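Local coordinates for protein STE5 (Saccharomyces cerevisiae, PDB 3FZE), which scaffolds the yeast mating pathway and, through this minimal scaffold domain, cocatalyses phosphorylation of the MAP kinase Fus3 by Ste7, at residues A[66-71]-A[99-104]; A[42-47]-A[52-57]; A[89-92]-A[96-99]. All coordinates share one frame; numbering follows the deposited sequence.

Contact 1: residues A[66-71]-A[99-104]; sequences LDYGSV and KNTLYP
At the outer edge of the mixed sheet, strand 65-68 meets the last turn of helix 95-102, and the touching residues are Tyr68 and Gly69 on one side, Thr101 and Leu102 on the other. The closest approach is made by the methyl of Thr101: its CG2 lies 3.4 Å from Tyr68 CE1 and 3.8 Å from CZ, meeting the phenol ring obliquely along the CE1 side, with the two side chains crossing at about a right angle. Tyr68 holds CG between its own backbone N and carbonyl carbon (chi1 62°), and in this position the ring reaches toward the helix. Thr101 divides its two branches: CG2, anti to the backbone N, goes to the tyrosine, while OG1 is hydrogen-bonded to the carbonyl O of Trp97 one turn back in the helix.

In this vWA-like alpha/beta/alpha domain, strand 65-68 is the antiparallel edge strand, paired with strand 55-60, and the chain turns a corner at Gly69. Here Leu102 takes over from Thr101. Its CD2 methyl comes to 4.0 Å from Gly69 CA and, more loosely, to 4.3 Å from Tyr68 CD1. Gly69 takes the corner with a phi of 126°, a backbone conformation favoured by glycine. No hydrogen bond joins the two segments; the contact is apolar and near the surface. The tyrosine ring has two further neighbours, Trp97, edge-to-face, and Lys74, in a cation-pi contact; Lys74 also forms a salt bridge with Asp67.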
ATOM      1  N   LEU A  66       1.473  12.478   0.929  1.00 14.04           N
ATOM      2  CA  LEU A  66       0.208  13.193   1.023  1.00 13.76           C
ATOM      3  C   LEU A  66      -0.426  13.072   2.402  1.00 14.79           C
ATOM      4  O   LEU A  66      -0.981  14.034   2.931  1.00 16.77           O
ATOM      5  CB  LEU A  66      -0.765  12.703  -0.052  1.00 16.14           C
ATOM      6  CG  LEU A  66      -0.251  12.804  -1.492  1.00 14.66           C
ATOM      7  CD1 LEU A  66      -1.317  12.338  -2.469  1.00 15.07           C
ATOM      8  CD2 LEU A  66       0.181  14.230  -1.823  1.00 16.95           C
ATOM      9  N   ASP A  67      -0.338  11.888   2.993  1.00 15.66           N
ATOM     10  CA  ASP A  67      -0.834  11.694   4.340  1.00 15.58           C
ATOM     11  C   ASP A  67      -0.348  10.329   4.783  1.00 15.87           C
ATOM     12  O   ASP A  67       0.122   9.535   3.963  1.00 17.26           O
ATOM     13  CB  ASP A  67      -2.356  11.765   4.393  1.00 20.11           C
ATOM     14  CG  ASP A  67      -2.875  11.981   5.795  1.00 26.06           C
ATOM     15  OD1 ASP A  67      -2.078  12.387   6.672  1.00 27.85           O
ATOM     16  OD2 ASP A  67      -4.080  11.736   6.017  1.00 28.81           O
ATOM     17  N   TYR A  68      -0.412  10.080   6.080  1.00 16.82           N
ATOM     18  CA  TYR A  68       0.151   8.855   6.634  1.00 15.42           C
ATOM     19  C   TYR A  68      -0.302   8.713   8.068  1.00 15.26           C
ATOM     20  O   TYR A  68      -0.801   9.660   8.666  1.00 15.68           O
ATOM     21  CB  TYR A  68       1.681   8.912   6.617  1.00 15.59           C
ATOM     22  CG  TYR A  68       2.213  10.036   7.453  1.00 19.27           C
ATOM     23  CD1 TYR A  68       2.395   9.884   8.819  1.00 19.63           C
ATOM     24  CD2 TYR A  68       2.495  11.272   6.880  1.00 27.87           C
ATOM     25  CE1 TYR A  68       2.861  10.925   9.592  1.00 27.96           C
ATOM     26  CE2 TYR A  68       2.959  12.310   7.641  1.00 28.47           C
ATOM     27  CZ  TYR A  68       3.143  12.135   8.994  1.00 29.04           C
ATOM     28  OH  TYR A  68       3.610  13.192   9.743  1.00 39.65           O
ATOM     29  N   GLY A  69      -0.104   7.522   8.623  1.00 15.60           N
ATOM     30  CA  GLY A  69      -0.377   7.306  10.023  1.00 19.35           C
ATOM     31  C   GLY A  69      -1.307   6.136  10.234  1.00 17.22           C
ATOM     32  O   GLY A  69      -1.260   5.153   9.494  1.00 16.70           O
ATOM     33  N   SER A  70      -2.172   6.261  11.237  0.50 17.07           N
ATOM     34  CA  SER A  70      -3.095   5.193  11.619  0.50 16.18           C
ATOM     35  C   SER A  70      -4.383   5.263  10.814  0.50 15.34           C
ATOM     36  O   SER A  70      -5.055   6.291  10.793  0.50 17.08           O
ATOM     37  CB  SER A  70      -3.427   5.283  13.111  0.50 15.27           C
ATOM     38  OG  SER A  70      -4.646   4.623  13.410  0.50 20.14           O
ATOM     39  N   VAL A  71      -4.734   4.161  10.157  1.00 13.42           N
ATOM     40  CA  VAL A  71      -5.953   4.116   9.374  1.00 12.63           C
ATOM     41  C   VAL A  71      -7.187   4.492  10.207  1.00 17.72           C
ATOM     42  O   VAL A  71      -8.025   5.285   9.776  1.00 15.89           O
ATOM     43  CB  VAL A  71      -6.138   2.744   8.681  1.00 12.51           C
ATOM     44  CG1 VAL A  71      -7.500   2.653   8.031  1.00 13.51           C
ATOM     45  CG2 VAL A  71      -5.059   2.544   7.625  1.00 14.86           C
ATOM     46  N   LYS A  99       9.750   4.831   8.240  0.50 19.06           N
ATOM     47  CA  LYS A  99      10.073   4.132   9.480  0.50 19.16           C
ATOM     48  C   LYS A  99      10.346   5.115  10.613  0.50 19.66           C
ATOM     49  O   LYS A  99       9.839   4.950  11.721  0.50 19.92           O
ATOM     50  CB  LYS A  99      11.258   3.178   9.294  0.50 18.33           C
ATOM     51  CG  LYS A  99      11.653   2.425  10.558  0.50 23.38           C
ATOM     52  CD  LYS A  99      12.765   3.136  11.324  0.50 27.68           C
ATOM     53  CE  LYS A  99      13.128   2.384  12.601  0.50 28.52           C
ATOM     54  NZ  LYS A  99      14.502   2.737  13.084  0.50 25.52           N
ATOM     55  N   ASN A 100      11.143   6.141  10.333  1.00 21.24           N
ATOM     56  CA  ASN A 100      11.451   7.157  11.344  1.00 23.79           C
ATOM     57  C   ASN A 100      10.211   7.919  11.826  1.00 23.30           C
ATOM     58  O   ASN A 100      10.111   8.298  13.001  1.00 27.84           O
ATOM     59  CB  ASN A 100      12.511   8.132  10.823  1.00 21.84           C
ATOM     60  CG  ASN A 100      13.902   7.514  10.795  1.00 25.61           C
ATOM     61  OD1 ASN A 100      14.192   6.578  11.543  1.00 31.85           O
ATOM     62  ND2 ASN A 100      14.762   8.027   9.925  1.00 28.69           N
ATOM     63  N   THR A 101       9.265   8.114  10.918  1.00 20.90           N
ATOM     64  CA  THR A 101       8.042   8.838  11.226  1.00 22.80           C
ATOM     65  C   THR A 101       7.035   7.964  11.969  1.00 19.54           C
ATOM     66  O   THR A 101       6.495   8.387  12.984  1.00 25.34           O
ATOM     67  CB  THR A 101       7.383   9.403   9.952  1.00 23.71           C
ATOM     68  OG1 THR A 101       8.283  10.315   9.311  1.00 22.07           O
ATOM     69  CG2 THR A 101       6.102  10.136  10.311  1.00 27.67           C
ATOM     70  N   LEU A 102       6.796   6.751  11.472  1.00 19.44           N
ATOM     71  CA  LEU A 102       5.842   5.840  12.110  1.00 19.68           C
ATOM     72  C   LEU A 102       6.413   5.176  13.357  1.00 22.61           C
ATOM     73  O   LEU A 102       5.677   4.876  14.300  1.00 22.82           O
ATOM     74  CB  LEU A 102       5.379   4.743  11.144  1.00 18.91           C
ATOM     75  CG  LEU A 102       4.630   5.138   9.864  1.00 22.38           C
ATOM     76  CD1 LEU A 102       4.242   3.908   9.070  1.00 23.89           C
ATOM     77  CD2 LEU A 102       3.412   5.975  10.180  1.00 28.75           C
ATOM     78  N   TYR A 103       7.722   4.934  13.353  1.00 19.86           N
ATOM     79  CA  TYR A 103       8.382   4.186  14.435  1.00 23.13           C
ATOM     80  C   TYR A 103       9.663   4.851  14.946  1.00 19.38           C
ATOM     81  O   TYR A 103      10.760   4.298  14.831  1.00 19.83           O
ATOM     82  CB  TYR A 103       8.660   2.738  14.004  1.00 20.61           C
ATOM     83  CG  TYR A 103       7.409   2.026  13.548  1.00 18.18           C
ATOM     84  CD1 TYR A 103       6.525   1.485  14.471  1.00 24.53           C
ATOM     85  CD2 TYR A 103       7.095   1.925  12.199  1.00 25.38           C
ATOM     86  CE1 TYR A 103       5.367   0.846  14.064  1.00 27.35           C
ATOM     87  CE2 TYR A 103       5.933   1.281  11.781  1.00 24.13           C
ATOM     88  CZ  TYR A 103       5.076   0.753  12.711  1.00 28.26           C
ATOM     89  OH  TYR A 103       3.921   0.111  12.305  1.00 30.43           O
ATOM     90  N   PRO A 104       9.526   6.044  15.531  1.00 21.15           N
ATOM     91  CA  PRO A 104      10.662   6.805  16.065  1.00 30.32           C
ATOM     92  C   PRO A 104      11.445   6.042  17.134  1.00 30.98           C
ATOM     93  O   PRO A 104      12.640   6.281  17.315  1.00 28.77           O
ATOM     94  CB  PRO A 104       9.991   8.056  16.660  1.00 30.34           C
ATOM     95  CG  PRO A 104       8.529   7.659  16.818  1.00 28.09           C
ATOM     96  CD  PRO A 104       8.279   6.822  15.610  1.00 22.80           C
TER

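Contact 2: residues A[42-47]-A[52-57]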
ATOM      1  N   ASN A  42     -12.608   1.213   0.920  1.00 15.68           N
ATOM      2  CA  ASN A  42     -13.237   0.037   1.496  1.00 14.70           C
ATOM      3  C   ASN A  42     -12.211  -0.951   2.015  1.00 17.33           C
ATOM      4  O   ASN A  42     -12.431  -1.599   3.029  1.00 17.11           O
ATOM      5  CB  ASN A  42     -14.155  -0.654   0.489  1.00 14.87           C
ATOM      6  CG  ASN A  42     -15.415   0.131   0.212  1.00 17.90           C
ATOM      7  OD1 ASN A  42     -15.821   0.974   1.009  1.00 21.82           O
ATOM      8  ND2 ASN A  42     -16.044  -0.146  -0.928  1.00 21.73           N
ATOM      9  N   SER A  43     -11.096  -1.071   1.307  0.50 14.73           N
ATOM     10  CA  SER A  43     -10.064  -2.014   1.710  0.50 15.22           C
ATOM     11  C   SER A  43      -9.381  -1.589   2.999  0.50 12.94           C
ATOM     12  O   SER A  43      -9.213  -2.396   3.906  0.50 13.09           O
ATOM     13  CB  SER A  43      -9.037  -2.202   0.599  0.50 12.56           C
ATOM     14  OG  SER A  43      -9.674  -2.726  -0.545  0.50 11.59           O
ATOM     15  N   LEU A  44      -8.998  -0.322   3.085  1.00 13.13           N
ATOM     16  CA  LEU A  44      -8.340   0.161   4.291  1.00 14.38           C
ATOM     17  C   LEU A  44      -9.273  -0.027   5.494  1.00 13.43           C
ATOM     18  O   LEU A  44      -8.841  -0.482   6.551  1.00 14.48           O
ATOM     19  CB  LEU A  44      -7.880   1.608   4.142  1.00 13.57           C
ATOM     20  CG  LEU A  44      -6.717   1.863   3.184  1.00 14.92           C
ATOM     21  CD1 LEU A  44      -6.432   3.359   3.061  1.00 15.54           C
ATOM     22  CD2 LEU A  44      -5.465   1.145   3.660  1.00 15.49           C
ATOM     23  N   LYS A  45     -10.552   0.294   5.337  1.00 14.68           N
ATOM     24  CA  LYS A  45     -11.505   0.092   6.427  1.00 14.91           C
ATOM     25  C   LYS A  45     -11.604  -1.393   6.804  1.00 13.68           C
ATOM     26  O   LYS A  45     -11.559  -1.751   7.981  1.00 16.17           O
ATOM     27  CB  LYS A  45     -12.889   0.653   6.065  1.00 16.37           C
ATOM     28  CG  LYS A  45     -12.930   2.167   5.925  1.00 25.58           C
ATOM     29  CD  LYS A  45     -13.003   2.872   7.267  1.00 37.72           C
ATOM     30  CE  LYS A  45     -14.359   2.659   7.935  1.00 37.80           C
ATOM     31  NZ  LYS A  45     -14.542   3.539   9.123  1.00 39.32           N
ATOM     32  N   ALA A  46     -11.730  -2.255   5.803  1.00 15.26           N
ATOM     33  CA  ALA A  46     -11.904  -3.680   6.066  1.00 19.10           C
ATOM     34  C   ALA A  46     -10.720  -4.270   6.828  1.00 16.33           C
ATOM     35  O   ALA A  46     -10.896  -5.051   7.768  1.00 15.67           O
ATOM     36  CB  ALA A  46     -12.132  -4.436   4.765  1.00 21.30           C
ATOM     37  N   LEU A  47      -9.518  -3.859   6.439  1.00 14.74           N
ATOM     38  CA  LEU A  47      -8.293  -4.396   7.030  1.00 14.67           C
ATOM     39  C   LEU A  47      -8.170  -4.065   8.512  1.00 18.41           C
ATOM     40  O   LEU A  47      -7.555  -4.817   9.258  1.00 16.93           O
ATOM     41  CB  LEU A  47      -7.067  -3.908   6.250  1.00 12.70           C
ATOM     42  CG  LEU A  47      -6.864  -4.622   4.912  1.00 16.08           C
ATOM     43  CD1 LEU A  47      -5.929  -3.843   3.992  1.00 18.11           C
ATOM     44  CD2 LEU A  47      -6.333  -6.042   5.183  1.00 19.71           C
ATOM     45  N   ALA A  52      -6.149  -3.495  14.010  1.00 18.86           N
ATOM     46  CA  ALA A  52      -6.607  -2.226  14.571  1.00 16.85           C
ATOM     47  C   ALA A  52      -5.546  -1.124  14.445  1.00 15.43           C
ATOM     48  O   ALA A  52      -5.870   0.060  14.304  1.00 17.97           O
ATOM     49  CB  ALA A  52      -7.012  -2.409  16.030  1.00 18.53           C
ATOM     50  N   ARG A  53      -4.281  -1.517  14.512  1.00 17.47           N
ATOM     51  CA  ARG A  53      -3.176  -0.561  14.429  1.00 17.08           C
ATOM     52  C   ARG A  53      -2.654  -0.391  12.997  1.00 17.42           C
ATOM     53  O   ARG A  53      -1.542   0.087  12.773  1.00 15.79           O
ATOM     54  CB  ARG A  53      -2.062  -0.968  15.396  1.00 18.73           C
ATOM     55  CG  ARG A  53      -2.585  -1.068  16.834  1.00 20.49           C
ATOM     56  CD  ARG A  53      -1.538  -1.565  17.805  1.00 27.49           C
ATOM     57  NE  ARG A  53      -1.250  -2.960  17.542  1.00 31.34           N
ATOM     58  CZ  ARG A  53      -0.196  -3.385  16.862  1.00 27.47           C
ATOM     59  NH1 ARG A  53       0.686  -2.507  16.407  1.00 30.40           N
ATOM     60  NH2 ARG A  53      -0.028  -4.683  16.647  1.00 25.90           N
ATOM     61  N   LEU A  54      -3.471  -0.776  12.028  1.00 15.34           N
ATOM     62  CA  LEU A  54      -3.122  -0.608  10.615  1.00 14.14           C
ATOM     63  C   LEU A  54      -2.534   0.774  10.307  1.00 13.63           C
ATOM     64  O   LEU A  54      -3.134   1.792  10.647  1.00 14.16           O
ATOM     65  CB  LEU A  54      -4.365  -0.808   9.750  1.00 12.04           C
ATOM     66  CG  LEU A  54      -4.149  -0.873   8.245  1.00 15.53           C
ATOM     67  CD1 LEU A  54      -3.229  -2.027   7.850  1.00 13.14           C
ATOM     68  CD2 LEU A  54      -5.504  -0.978   7.543  1.00 13.72           C
ATOM     69  N   GLN A  55      -1.378   0.792   9.639  1.00 11.89           N
ATOM     70  CA  GLN A  55      -0.716   2.031   9.222  1.00 12.28           C
ATOM     71  C   GLN A  55      -0.806   2.191   7.715  1.00 15.07           C
ATOM     72  O   GLN A  55      -0.889   1.202   6.982  1.00 14.05           O
ATOM     73  CB  GLN A  55       0.761   2.011   9.616  1.00 18.61           C
ATOM     74  CG  GLN A  55       0.991   1.787  11.102  1.00 17.68           C
ATOM     75  CD  GLN A  55       0.573   2.995  11.900  1.00 23.00           C
ATOM     76  OE1 GLN A  55       1.110   4.089  11.715  1.00 24.29           O
ATOM     77  NE2 GLN A  55      -0.399   2.819  12.782  1.00 16.99           N
ATOM     78  N   PHE A  56      -0.780   3.437   7.251  1.00 15.17           N
ATOM     79  CA  PHE A  56      -0.837   3.703   5.825  1.00 13.10           C
ATOM     80  C   PHE A  56       0.043   4.894   5.487  1.00 15.98           C
ATOM     81  O   PHE A  56       0.426   5.676   6.356  1.00 13.89           O
ATOM     82  CB  PHE A  56      -2.262   4.023   5.377  1.00 11.37           C
ATOM     83  CG  PHE A  56      -2.718   5.406   5.757  1.00 11.00           C
ATOM     84  CD1 PHE A  56      -2.643   6.448   4.842  1.00 10.73           C
ATOM     85  CD2 PHE A  56      -3.171   5.673   7.040  1.00 14.69           C
ATOM     86  CE1 PHE A  56      -3.043   7.736   5.193  1.00 14.56           C
ATOM     87  CE2 PHE A  56      -3.571   6.952   7.408  1.00 14.84           C
ATOM     88  CZ  PHE A  56      -3.504   7.983   6.483  1.00 15.89           C
ATOM     89  N   CYS A  57       0.349   5.013   4.207  1.00 12.32           N
ATOM     90  CA  CYS A  57       0.979   6.203   3.675  1.00 14.62           C
ATOM     91  C   CYS A  57       0.539   6.352   2.228  1.00 13.59           C
ATOM     92  O   CYS A  57       0.617   5.404   1.462  1.00 14.70           O
ATOM     93  CB  CYS A  57       2.495   6.068   3.756  1.00 12.05           C
ATOM     94  SG  CYS A  57       3.379   7.546   3.205  1.00 16.58           S
TER
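Apolar contacts carry the meeting of Leu54 with Leu44 and Leu47, and one methyl does nearly all of the touching. Leu54 CD2 comes to 3.6 Å from Leu47 CB, pressing on the root of that side chain, while Leu44 offers its own CD2 at a looser 4.4 Å from the same methyl. With CG anti to the backbone N (chi1 -171°) and CD2 anti to CA, Leu54 extends to put this methyl at the helix.

A second kind sets the methyl against the helix backbone, with Leu54 CD2 lying 3.5 Å from the carbonyl O of Leu44. The methyl thus rests on the helix surface between Leu44 and Leu47. These segments belong to the beta-alpha-beta unit made of strand 19-26, helix 35-50 and strand 55-60, and Leu54 sits just where the chain leaves the turn after the helix and enters the second strand. All three leucines are buried; Ile22 of strand 19-26 and Val71 touch both Leu44 and Leu54, and Leu177 and Cys178 of helix 170-180 pack on Leu47.

No hydrogen bond crosses between the two segments. Gln55, whose CB points away from the helix, folds back so that NE2 donates to Arg53 O at 3.0 Å, nearly straight at 169°. The acceptor lies in the amide plane of Gln55, whereas NE2 stands well above the carbonyl plane of Arg53. Asn19 ND2 is its second donor.

Contact 3: residues A[89-92]-A[96-99]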
ATOM      1  N   SER A  89       2.236  19.141  -0.795  1.00 20.55           N
ATOM      2  CA  SER A  89       3.255  18.547   0.056  1.00 17.39           C
ATOM      3  C   SER A  89       4.641  18.816  -0.497  1.00 17.26           C
ATOM      4  O   SER A  89       4.862  18.734  -1.703  1.00 19.27           O
ATOM      5  CB  SER A  89       3.060  17.038   0.132  1.00 16.31           C
ATOM      6  OG  SER A  89       4.214  16.418   0.707  1.00 18.91           O
ATOM      7  N   SER A  90       5.581  19.100   0.398  1.00 17.99           N
ATOM      8  CA  SER A  90       6.971  19.264   0.006  1.00 21.55           C
ATOM      9  C   SER A  90       7.855  18.137   0.551  1.00 22.65           C
ATOM     10  O   SER A  90       9.081  18.186   0.416  1.00 27.51           O
ATOM     11  CB  SER A  90       7.498  20.617   0.488  1.00 26.09           C
ATOM     12  OG  SER A  90       7.501  20.672   1.907  1.00 30.33           O
ATOM     13  N   THR A  91       7.234  17.124   1.156  1.00 18.49           N
ATOM     14  CA  THR A  91       7.967  16.020   1.779  1.00 19.86           C
ATOM     15  C   THR A  91       8.109  14.832   0.833  1.00 21.85           C
ATOM     16  O   THR A  91       7.118  14.192   0.490  1.00 20.33           O
ATOM     17  CB  THR A  91       7.263  15.523   3.057  1.00 22.69           C
ATOM     18  OG1 THR A  91       7.063  16.621   3.958  1.00 27.83           O
ATOM     19  CG2 THR A  91       8.105  14.441   3.740  1.00 24.53           C
ATOM     20  N   GLN A  92       9.340  14.540   0.423  1.00 18.47           N
ATOM     21  CA  GLN A  92       9.609  13.363  -0.405  1.00 19.03           C
ATOM     22  C   GLN A  92       9.525  12.075   0.408  1.00 21.81           C
ATOM     23  O   GLN A  92      10.013  12.004   1.535  1.00 22.10           O
ATOM     24  CB  GLN A  92      10.985  13.459  -1.065  1.00 22.86           C
ATOM     25  CG  GLN A  92      11.001  14.370  -2.288  1.00 21.88           C
ATOM     26  CD  GLN A  92      10.400  13.716  -3.527  1.00 22.10           C
ATOM     27  OE1 GLN A  92      10.964  12.760  -4.084  1.00 22.07           O
ATOM     28  NE2 GLN A  92       9.268  14.245  -3.984  1.00 18.28           N
ATOM     29  N   ILE A  96      12.915   4.780   4.761  1.00 21.82           N
ATOM     30  CA  ILE A  96      13.513   5.219   6.018  1.00 23.68           C
ATOM     31  C   ILE A  96      12.762   6.409   6.613  1.00 21.41           C
ATOM     32  O   ILE A  96      12.557   6.470   7.823  1.00 21.70           O
ATOM     33  CB  ILE A  96      15.025   5.548   5.892  1.00 31.38           C
ATOM     34  CG1 ILE A  96      15.607   5.858   7.273  1.00 35.33           C
ATOM     35  CG2 ILE A  96      15.257   6.720   4.961  1.00 31.04           C
ATOM     36  CD1 ILE A  96      15.347   4.777   8.293  1.00 35.02           C
ATOM     37  N   TRP A  97      12.339   7.352   5.770  1.00 20.20           N
ATOM     38  CA  TRP A  97      11.522   8.451   6.265  1.00 20.66           C
ATOM     39  C   TRP A  97      10.280   7.887   6.955  1.00 20.70           C
ATOM     40  O   TRP A  97       9.918   8.311   8.051  1.00 21.21           O
ATOM     41  CB  TRP A  97      11.091   9.413   5.149  1.00 20.76           C
ATOM     42  CG  TRP A  97      10.106  10.417   5.661  1.00 23.17           C
ATOM     43  CD1 TRP A  97      10.388  11.611   6.263  1.00 25.75           C
ATOM     44  CD2 TRP A  97       8.677  10.291   5.665  1.00 23.25           C
ATOM     45  NE1 TRP A  97       9.221  12.239   6.633  1.00 24.07           N
ATOM     46  CE2 TRP A  97       8.160  11.454   6.277  1.00 21.09           C
ATOM     47  CE3 TRP A  97       7.788   9.314   5.210  1.00 22.08           C
ATOM     48  CZ2 TRP A  97       6.790  11.664   6.441  1.00 22.44           C
ATOM     49  CZ3 TRP A  97       6.422   9.524   5.374  1.00 22.58           C
ATOM     50  CH2 TRP A  97       5.941  10.689   5.993  1.00 20.04           C
ATOM     51  N   LEU A  98       9.629   6.930   6.302  1.00 18.90           N
ATOM     52  CA  LEU A  98       8.413   6.342   6.854  1.00 22.14           C
ATOM     53  C   LEU A  98       8.684   5.626   8.180  1.00 21.38           C
ATOM     54  O   LEU A  98       7.930   5.796   9.140  1.00 20.19           O
ATOM     55  CB  LEU A  98       7.752   5.398   5.847  1.00 21.26           C
ATOM     56  CG  LEU A  98       6.373   4.855   6.242  1.00 20.11           C
ATOM     57  CD1 LEU A  98       5.318   5.977   6.297  1.00 20.72           C
ATOM     58  CD2 LEU A  98       5.946   3.736   5.286  1.00 25.88           C
ATOM     59  N   LYS A  99       9.750   4.831   8.240  0.50 19.06           N
ATOM     60  CA  LYS A  99      10.073   4.132   9.480  0.50 19.16           C
ATOM     61  C   LYS A  99      10.346   5.115  10.613  0.50 19.66           C
ATOM     62  O   LYS A  99       9.839   4.950  11.721  0.50 19.92           O
ATOM     63  CB  LYS A  99      11.258   3.178   9.294  0.50 18.33           C
ATOM     64  CG  LYS A  99      11.653   2.425  10.558  0.50 23.38           C
ATOM     65  CD  LYS A  99      12.765   3.136  11.324  0.50 27.68           C
ATOM     66  CE  LYS A  99      13.128   2.384  12.601  0.50 28.52           C
ATOM     67  NZ  LYS A  99      14.502   2.737  13.084  0.50 25.52           N
TER
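With CG anti to its backbone N (chi1 172°), Trp97 swings its indole off helix 95-102 toward the preceding loop, where Thr91 has its CG2 likewise anti to the backbone N (chi1 -55° on OG1) and extended to meet it. The threonine methyl stands 3.6 Å above the indole plane, displaced out toward the rim. Its nearest ring atoms are on the pyrrole side, Trp97 NE1 at 3.8 Å and CE2 at 3.9 Å, and the two side chains cross at about a right angle. Gln92 adds a looser contact through its backbone, its carbonyl O being 4.4 Å from Trp97 CG.

The loop leads from helix 78-82 into helix 95-102, and an ST turn lies within it: Ser89 OG accepts from Thr91 N at 3.1 Å, with an N-H...O angle of 156°. The same hydroxyl is hydrogen-bonded to Val65 O, and Thr91 makes a backbone bond with Val65, so the loop is tied to the edge strand. Gln92 turns its CB away from the tryptophan; its amide binds Asn63 through OE1 and the carbonyl O of Asn62 through NE2.

Overall arrangement
Along the chain contact 2 comes first and closes before the other two open; contacts 1 and 3 then both end on helix 95-102 and share Lys99. Their centres lie about 9 Å apart, with Tyr68 and Trp97 touching between them, whereas contact 2 is about 13 Å from contact 1 and 19 Å from contact 3. Contact 2 is buried on the helix 35-50 side of the sheet, and contacts 1 and 3 are near the surface. Neighbouring strands 55-60 and 65-68 connect contacts 2 and 1, helped by probable backbone hydrogen bonds Gly69-Phe56 and Val71-Leu54. Cys57 also packs on Leu98 and Trp97, so strand 55-60 links helix 35-50 to helix 95-102 in this Fus3-binding family domain.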